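Local coordinates for NmrA family protein (Shigella flexneri 2a, PDB 3QVO) that is of unknown function but, as a Rossmann-fold member of the NmrA family, probably binds NAD(P), at residues A[159-171]-A[207-221]. Residues are numbered along the deposited sequence; the frame is centred on the assembly and turned at random.
Sequences EASGLEYTILRPA and IIDKPEKHIGENIGI
N218 lies among I167 and R169 of the neighbouring strand and E159 at the end of helix 149-159, each touching its amide. N218 CG stands anti to the backbone N (chi1 -172°), swinging the amide across the strand boundary, and OD1 settles against I167 CG2 at 3.3 Å. R169, bent at chi3, folds across to strand 217-221 and grips N218 side-on: NE makes a bent bond to N218 OD1 (2.7 Å) from above the carbonyl plane, while NH2 reaches the backbone N218 O nearly straight, in the guanidinium plane. The guanidinium rests by the rim of one face on CA of G220, which has no side chain; its plane is 67° from the N218 side-chain amide. N218 ND2 donates almost straight to E159 OE2 (3.0 Å), met from above the carboxylate; the same oxygen also salt-bridges R186. Strands 164-170 and 217-221 are parallel neighbours in the Rossmann-type sheet, joined by bonds such as I219 N to I167 O (2.9 Å), and helix 197-209, in the connection between them, covers the opposite face. There I219 CD1 rests in the shallow groove where T166 CG2 (3.7 Å) and L168 CD2 meet, I221 CD1 presses on L168 CB (3.9 Å), and I207 CD1 comes up from the helix end against T166 CG2. At the type II turn from H214 to E217, T166 OG1 donates to H214 O (2.6 Å) from above the H214 carbonyl plane. Y165 lays one ring face on G216 CA, 4.0 Å from the ring centroid, a CH-pi contact, with E217 O at the ring edge.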
loop_
_atom_site.group_PDB
_atom_site.type_symbol
_atom_site.label_atom_id
_atom_site.label_comp_id
_atom_site.label_asym_id
_atom_site.label_seq_id
_atom_site.Cartn_x
_atom_site.Cartn_y
_atom_site.Cartn_z
ATOM N N GLU A 159 8.834 -3.114 10.311
ATOM C CA GLU A 159 8.895 -2.580 11.682
ATOM C C GLU A 159 10.285 -2.388 12.232
ATOM O O GLU A 159 10.463 -1.585 13.135
ATOM C CB GLU A 159 8.061 -3.414 12.663
ATOM C CG GLU A 159 6.577 -3.356 12.350
ATOM C CD GLU A 159 5.720 -4.181 13.312
ATOM O OE1 GLU A 159 6.157 -5.277 13.758
ATOM O OE2 GLU A 159 4.582 -3.748 13.610
ATOM N N ALA A 160 11.269 -3.094 11.669
ATOM C CA ALA A 160 12.640 -3.020 12.129
ATOM C C ALA A 160 13.483 -2.163 11.212
ATOM O O ALA A 160 14.670 -2.101 11.386
ATOM C CB ALA A 160 13.258 -4.424 12.233
ATOM N N SER A 161 12.872 -1.469 10.271
ATOM C CA SER A 161 13.616 -0.785 9.227
ATOM C C SER A 161 14.146 0.596 9.575
ATOM O O SER A 161 15.019 1.091 8.879
ATOM C CB SER A 161 12.745 -0.634 7.995
ATOM O OG SER A 161 11.629 0.168 8.282
ATOM N N GLY A 162 13.594 1.219 10.607
ATOM C CA GLY A 162 13.863 2.601 10.931
ATOM C C GLY A 162 13.268 3.602 9.938
ATOM O O GLY A 162 13.690 4.765 9.892
ATOM N N LEU A 163 12.320 3.161 9.123
ATOM C CA LEU A 163 11.682 4.018 8.146
ATOM C C LEU A 163 10.452 4.614 8.804
ATOM O O LEU A 163 9.995 4.132 9.815
ATOM C CB LEU A 163 11.296 3.252 6.859
ATOM C CG LEU A 163 12.425 2.698 5.974
ATOM C CD1 LEU A 163 11.926 1.699 4.933
ATOM C CD2 LEU A 163 13.181 3.813 5.246
ATOM N N GLU A 164 9.906 5.653 8.190
ATOM C CA GLU A 164 8.668 6.259 8.653
ATOM C C GLU A 164 7.530 5.484 7.982
ATOM O O GLU A 164 7.091 5.845 6.890
ATOM C CB GLU A 164 8.644 7.763 8.321
ATOM C CG GLU A 164 9.527 8.627 9.259
ATOM C CD GLU A 164 9.663 10.102 8.834
ATOM O OE1 GLU A 164 9.409 10.442 7.650
ATOM O OE2 GLU A 164 10.047 10.937 9.702
ATOM N N TYR A 165 7.091 4.406 8.618
ATOM C CA TYR A 165 6.188 3.461 7.979
ATOM C C TYR A 165 4.774 3.554 8.488
ATOM O O TYR A 165 4.523 4.006 9.569
ATOM C CB TYR A 165 6.698 2.009 8.148
ATOM C CG TYR A 165 6.636 1.488 9.569
ATOM C CD1 TYR A 165 5.472 0.949 10.068
ATOM C CD2 TYR A 165 7.739 1.540 10.401
ATOM C CE1 TYR A 165 5.395 0.506 11.355
ATOM C CE2 TYR A 165 7.691 1.094 11.693
ATOM C CZ TYR A 165 6.497 0.572 12.174
ATOM O OH TYR A 165 6.379 0.084 13.453
ATOM N N THR A 166 3.843 3.148 7.653
ATOM C CA THR A 166 2.520 2.794 8.088
ATOM C C THR A 166 2.202 1.474 7.383
ATOM O O THR A 166 2.270 1.394 6.156
ATOM C CB THR A 166 1.505 3.822 7.675
ATOM O OG1 THR A 166 1.907 5.146 8.109
ATOM C CG2 THR A 166 0.116 3.436 8.211
ATOM N N ILE A 167 1.897 0.435 8.154
ATOM C CA ILE A 167 1.486 -0.853 7.597
ATOM C C ILE A 167 -0.020 -0.859 7.705
ATOM O O ILE A 167 -0.573 -0.498 8.738
ATOM C CB ILE A 167 2.098 -2.074 8.384
ATOM C CG1 ILE A 167 3.604 -2.139 8.147
ATOM C CG2 ILE A 167 1.464 -3.366 7.959
ATOM C CD1 ILE A 167 4.429 -2.855 9.234
ATOM N N LEU A 168 -0.675 -1.260 6.629
ATOM C CA LEU A 168 -2.102 -1.230 6.549
ATOM C C LEU A 168 -2.541 -2.636 6.300
ATOM O O LEU A 168 -2.051 -3.283 5.355
ATOM C CB LEU A 168 -2.603 -0.338 5.407
ATOM C CG LEU A 168 -2.333 1.159 5.441
ATOM C CD1 LEU A 168 -3.056 1.849 4.267
ATOM C CD2 LEU A 168 -2.782 1.738 6.778
ATOM N N ARG A 169 -3.484 -3.073 7.134
ATOM C CA ARG A 169 -3.969 -4.452 7.176
ATOM C C ARG A 169 -5.456 -4.493 7.009
ATOM O O ARG A 169 -6.167 -4.330 7.978
ATOM C CB ARG A 169 -3.627 -5.096 8.531
ATOM C CG ARG A 169 -2.232 -5.614 8.574
ATOM C CD ARG A 169 -1.773 -5.979 9.945
ATOM N NE ARG A 169 -2.143 -5.067 11.021
ATOM C CZ ARG A 169 -3.141 -5.241 11.874
ATOM N NH1 ARG A 169 -3.946 -6.284 11.762
ATOM N NH2 ARG A 169 -3.346 -4.356 12.845
ATOM N N PRO A 170 -5.928 -4.674 5.772
ATOM C CA PRO A 170 -7.350 -4.675 5.480
ATOM C C PRO A 170 -8.041 -6.005 5.601
ATOM O O PRO A 170 -7.474 -7.044 5.226
ATOM C CB PRO A 170 -7.424 -4.221 4.019
ATOM C CG PRO A 170 -6.084 -4.495 3.465
ATOM C CD PRO A 170 -5.119 -4.395 4.579
ATOM N N ALA A 171 -9.286 -5.918 6.074
ATOM C CA ALA A 171 -10.198 -7.001 6.149
ATOM C C ALA A 171 -10.490 -7.426 4.731
ATOM O O ALA A 171 -9.882 -6.910 3.792
ATOM C CB ALA A 171 -11.462 -6.573 6.895
ATOM N N ILE A 207 -3.245 9.785 3.934
ATOM C CA ILE A 207 -1.895 9.716 4.494
ATOM C C ILE A 207 -0.926 10.402 3.521
ATOM O O ILE A 207 -0.052 11.156 3.907
ATOM C CB ILE A 207 -1.452 8.278 4.762
ATOM C CG1 ILE A 207 -2.355 7.582 5.778
ATOM C CG2 ILE A 207 0.012 8.225 5.275
ATOM C CD1 ILE A 207 -1.955 6.090 6.067
ATOM N N ILE A 208 -1.106 10.148 2.238
ATOM C CA ILE A 208 -0.305 10.806 1.237
ATOM C C ILE A 208 -0.493 12.319 1.348
ATOM O O ILE A 208 0.472 13.101 1.279
ATOM C CB ILE A 208 -0.713 10.343 -0.150
ATOM C CG1 ILE A 208 -0.240 8.920 -0.367
ATOM C CG2 ILE A 208 -0.156 11.296 -1.222
ATOM C CD1 ILE A 208 -0.663 8.277 -1.681
ATOM N N ASP A 209 -1.733 12.737 1.532
ATOM C CA ASP A 209 -2.002 14.162 1.712
ATOM C C ASP A 209 -1.362 14.733 2.970
ATOM O O ASP A 209 -0.859 15.838 2.927
ATOM C CB ASP A 209 -3.507 14.488 1.726
ATOM C CG ASP A 209 -3.771 15.943 1.369
ATOM O OD1 ASP A 209 -3.240 16.381 0.293
ATOM O OD2 ASP A 209 -4.451 16.668 2.156
ATOM N N LYS A 210 -1.430 14.007 4.083
ATOM C CA LYS A 210 -0.834 14.417 5.369
ATOM C C LYS A 210 0.006 13.262 5.912
ATOM O O LYS A 210 -0.479 12.418 6.658
ATOM C CB LYS A 210 -1.931 14.777 6.352
ATOM C CG LYS A 210 -2.686 16.028 5.908
ATOM C CD LYS A 210 -3.841 16.439 6.820
ATOM C CE LYS A 210 -4.336 17.814 6.381
ATOM N NZ LYS A 210 -5.172 18.476 7.426
ATOM N N PRO A 211 1.269 13.193 5.485
ATOM C CA PRO A 211 2.081 12.019 5.757
ATOM C C PRO A 211 2.614 11.925 7.176
ATOM O O PRO A 211 3.151 10.892 7.565
ATOM C CB PRO A 211 3.202 12.124 4.714
ATOM C CG PRO A 211 3.302 13.581 4.402
ATOM C CD PRO A 211 1.922 14.140 4.564
ATOM N N GLU A 212 2.449 12.970 7.963
ATOM C CA GLU A 212 2.741 12.876 9.384
ATOM C C GLU A 212 1.762 11.972 10.128
ATOM O O GLU A 212 2.027 11.561 11.256
ATOM C CB GLU A 212 2.749 14.254 10.026
ATOM C CG GLU A 212 1.379 14.910 10.180
ATOM C CD GLU A 212 0.999 15.840 9.035
ATOM O OE1 GLU A 212 1.703 15.890 7.985
ATOM O OE2 GLU A 212 -0.034 16.534 9.223
ATOM N N LYS A 213 0.623 11.655 9.527
ATOM C CA LYS A 213 -0.340 10.796 10.217
ATOM C C LYS A 213 0.068 9.333 10.116
ATOM O O LYS A 213 0.679 8.885 9.123
ATOM C CB LYS A 213 -1.723 10.924 9.607
ATOM C CG LYS A 213 -2.421 12.285 9.764
ATOM C CD LYS A 213 -3.822 12.197 9.109
ATOM C CE LYS A 213 -4.675 13.445 9.284
ATOM N NZ LYS A 213 -5.862 13.422 8.362
ATOM N N HIS A 214 -0.299 8.607 11.164
ATOM C CA HIS A 214 -0.120 7.187 11.274
ATOM C C HIS A 214 1.304 6.675 11.099
ATOM O O HIS A 214 1.491 5.532 10.685
ATOM C CB HIS A 214 -1.087 6.491 10.315
ATOM C CG HIS A 214 -2.519 6.837 10.555
ATOM N ND1 HIS A 214 -3.161 6.545 11.735
ATOM C CD2 HIS A 214 -3.439 7.433 9.761
ATOM C CE1 HIS A 214 -4.417 6.950 11.659
ATOM N NE2 HIS A 214 -4.615 7.479 10.466
ATOM N N ILE A 215 2.306 7.495 11.422
ATOM C CA ILE A 215 3.711 7.057 11.351
ATOM C C ILE A 215 4.007 6.096 12.490
ATOM O O ILE A 215 3.636 6.361 13.610
ATOM C CB ILE A 215 4.690 8.211 11.481
ATOM C CG1 ILE A 215 4.672 9.051 10.194
ATOM C CG2 ILE A 215 6.101 7.671 11.783
ATOM C CD1 ILE A 215 5.474 10.396 10.272
ATOM N N GLY A 216 4.629 4.954 12.182
ATOM C CA GLY A 216 4.953 3.927 13.191
ATOM C C GLY A 216 3.827 2.977 13.545
ATOM O O GLY A 216 3.935 2.244 14.510
ATOM N N GLU A 217 2.752 2.963 12.765
ATOM C CA GLU A 217 1.579 2.145 13.096
ATOM C C GLU A 217 1.362 0.979 12.157
ATOM O O GLU A 217 1.791 0.995 11.007
ATOM C CB GLU A 217 0.310 3.006 13.106
ATOM C CG GLU A 217 0.338 4.065 14.198
ATOM C CD GLU A 217 -0.845 5.018 14.175
ATOM O OE1 GLU A 217 -1.773 4.836 13.363
ATOM O OE2 GLU A 217 -0.852 5.960 14.986
ATOM N N ASN A 218 0.606 -0.001 12.657
ATOM C CA ASN A 218 0.336 -1.231 11.948
ATOM C C ASN A 218 -1.149 -1.528 12.179
ATOM O O ASN A 218 -1.544 -2.161 13.158
ATOM C CB ASN A 218 1.253 -2.312 12.507
ATOM C CG ASN A 218 1.203 -3.591 11.730
ATOM O OD1 ASN A 218 0.264 -3.853 10.979
ATOM N ND2 ASN A 218 2.219 -4.410 11.914
ATOM N N ILE A 219 -1.961 -1.051 11.247
ATOM C CA ILE A 219 -3.369 -0.734 11.468
ATOM C C ILE A 219 -4.260 -1.679 10.691
ATOM O O ILE A 219 -4.094 -1.837 9.480
ATOM C CB ILE A 219 -3.665 0.653 10.864
ATOM C CG1 ILE A 219 -2.762 1.735 11.419
ATOM C CG2 ILE A 219 -5.110 1.047 11.041
ATOM C CD1 ILE A 219 -2.774 2.953 10.521
ATOM N N GLY A 220 -5.234 -2.281 11.372
ATOM C CA GLY A 220 -6.303 -2.996 10.693
ATOM C C GLY A 220 -7.375 -2.021 10.242
ATOM O O GLY A 220 -7.653 -1.029 10.933
ATOM N N ILE A 221 -7.976 -2.299 9.082
ATOM C CA ILE A 221 -9.022 -1.456 8.517
ATOM C C ILE A 221 -10.260 -2.329 8.235
ATOM O O ILE A 221 -10.204 -3.269 7.447
ATOM C CB ILE A 221 -8.577 -0.794 7.173
ATOM C CG1 ILE A 221 -7.138 -0.266 7.229
ATOM C CG2 ILE A 221 -9.514 0.366 6.771
ATOM C CD1 ILE A 221 -6.484 -0.158 5.809
#